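Local coordinates for Lin1944 protein (Listeria innocua, PDB 3D7L) that is of unknown function but belongs to the short-chain dehydrogenase/reductase family and is probably an oxidoreductase, at residues 7-12 and 60-65. Numbering follows the deposited sequence.
Sequences LLIGAS and DAIVSA
Strands 7-9 and 61-64 run parallel, with axes 4.8 Å apart at closest approach and 11° between their directions. Three backbone hydrogen bonds join them: L7 N donates to A61 O, V63 N to L7 O, and I9 N to V63 O at 2.8 Å. A fourth, A65 N to I9 O at 2.8 Å, carries the regular parallel ladder one residue past strand 61-64.

L8 and V63 share one face of the sheet. L8 CD1 slants across to V63 CG1 at 3.7 Å. The L7, I9, I62 and S64 side chains take the other face. There I9 and I62 lie side by side, and I9 CD1 meets I62 CG2 at 3.9 Å. I9 CG1 sits beside its own backbone N (chi1 -59°), and with chi2 at 128° CD1 reaches I62. S64 OG is hydrogen-bonded to Q93. One water donates to both G10 O and A65 O, at 3.1 and 2.8 Å.

The first and fourth strands pair here, where the Rossmann-type strand order reverses. G10 begins a turn consistent with the family's glycine-rich cofactor loop. M52, Y53 and V56 of helix 46-56 pack on L7, and Y53 also on I62. Strand 28-33 flanks 5-9, and strand 108-113 flanks 59-64.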
loop_
_atom_site.group_PDB
_atom_site.type_symbol
_atom_site.label_atom_id
_atom_site.label_comp_id
_atom_site.label_asym_id
_atom_site.label_seq_id
_atom_site.Cartn_x
_atom_site.Cartn_y
_atom_site.Cartn_z
ATOM N N LEU D 7 -21.822 7.850 -8.142
ATOM C CA LEU D 7 -21.996 6.680 -7.285
ATOM C C LEU D 7 -21.148 6.880 -6.037
ATOM O O LEU D 7 -19.911 6.991 -6.109
ATOM C CB LEU D 7 -21.597 5.390 -8.006
ATOM C CG LEU D 7 -21.655 4.100 -7.178
ATOM C CD1 LEU D 7 -23.085 3.733 -6.765
ATOM C CD2 LEU D 7 -20.986 2.923 -7.937
ATOM N N LEU D 8 -21.818 6.959 -4.896
ATOM C CA LEU D 8 -21.141 7.198 -3.638
ATOM C C LEU D 8 -21.200 5.938 -2.791
ATOM O O LEU D 8 -22.276 5.569 -2.282
ATOM C CB LEU D 8 -21.773 8.392 -2.906
ATOM C CG LEU D 8 -21.327 8.716 -1.469
ATOM C CD1 LEU D 8 -19.812 8.851 -1.317
ATOM C CD2 LEU D 8 -22.032 9.976 -0.980
ATOM N N ILE D 9 -20.050 5.274 -2.660
ATOM C CA ILE D 9 -19.947 4.039 -1.863
ATOM C C ILE D 9 -19.494 4.426 -0.472
ATOM O O ILE D 9 -18.471 5.093 -0.324
ATOM C CB ILE D 9 -18.970 2.997 -2.508
ATOM C CG1 ILE D 9 -19.464 2.632 -3.911
ATOM C CG2 ILE D 9 -18.903 1.689 -1.681
ATOM C CD1 ILE D 9 -18.435 2.769 -5.004
ATOM N N GLY D 10 -20.270 4.027 0.543
ATOM C CA GLY D 10 -19.958 4.357 1.946
ATOM C C GLY D 10 -20.765 5.541 2.459
ATOM O O GLY D 10 -20.396 6.161 3.451
ATOM N N ALA D 11 -21.875 5.841 1.789
ATOM C CA ALA D 11 -22.655 7.060 2.043
ATOM C C ALA D 11 -23.225 7.189 3.460
ATOM O O ALA D 11 -23.410 8.301 3.938
ATOM C CB ALA D 11 -23.768 7.218 1.015
ATOM N N SER D 12 -23.483 6.058 4.122
ATOM C CA SER D 12 -24.049 6.059 5.475
ATOM C C SER D 12 -23.021 6.280 6.598
ATOM O O SER D 12 -23.407 6.527 7.740
ATOM C CB SER D 12 -24.825 4.763 5.729
ATOM O OG SER D 12 -23.911 3.688 5.837
ATOM N N ASP D 60 -20.769 9.482 -13.924
ATOM C CA ASP D 60 -19.734 10.480 -14.155
ATOM C C ASP D 60 -18.647 10.408 -13.098
ATOM O O ASP D 60 -17.506 10.782 -13.360
ATOM C CB ASP D 60 -20.341 11.874 -14.172
ATOM C CG ASP D 60 -21.341 12.033 -15.273
ATOM O OD1 ASP D 60 -22.547 12.132 -14.968
ATOM O OD2 ASP D 60 -20.926 11.990 -16.450
ATOM N N ALA D 61 -18.986 9.927 -11.912
ATOM C CA ALA D 61 -17.995 9.845 -10.819
ATOM C C ALA D 61 -18.284 8.664 -9.934
ATOM O O ALA D 61 -19.443 8.354 -9.670
ATOM C CB ALA D 61 -17.982 11.115 -9.983
ATOM N N ILE D 62 -17.218 8.031 -9.460
ATOM C CA ILE D 62 -17.302 6.956 -8.491
ATOM C C ILE D 62 -16.424 7.410 -7.325
ATOM O O ILE D 62 -15.233 7.726 -7.498
ATOM C CB ILE D 62 -16.802 5.605 -9.065
ATOM C CG1 ILE D 62 -17.720 5.117 -10.203
ATOM C CG2 ILE D 62 -16.674 4.550 -7.936
ATOM C CD1 ILE D 62 -17.156 3.945 -10.986
ATOM N N VAL D 63 -17.056 7.463 -6.158
ATOM C CA VAL D 63 -16.503 7.999 -4.945
ATOM C C VAL D 63 -16.570 6.909 -3.898
ATOM O O VAL D 63 -17.632 6.416 -3.569
ATOM C CB VAL D 63 -17.311 9.178 -4.413
ATOM C CG1 VAL D 63 -16.672 9.718 -3.149
ATOM C CG2 VAL D 63 -17.460 10.287 -5.467
ATOM N N SER D 64 -15.418 6.571 -3.345
ATOM C CA SER D 64 -15.344 5.582 -2.290
ATOM C C SER D 64 -14.993 6.298 -1.003
ATOM O O SER D 64 -13.892 6.868 -0.890
ATOM C CB SER D 64 -14.267 4.547 -2.619
ATOM O OG SER D 64 -13.948 3.747 -1.481
ATOM N N ALA D 65 -15.939 6.298 -0.062
ATOM C CA ALA D 65 -15.682 6.732 1.308
ATOM C C ALA D 65 -15.893 5.520 2.234
ATOM O O ALA D 65 -16.609 5.581 3.240
ATOM C CB ALA D 65 -16.599 7.874 1.664
HETATM O O HOH W 1 -17.977 6.914 5.257
#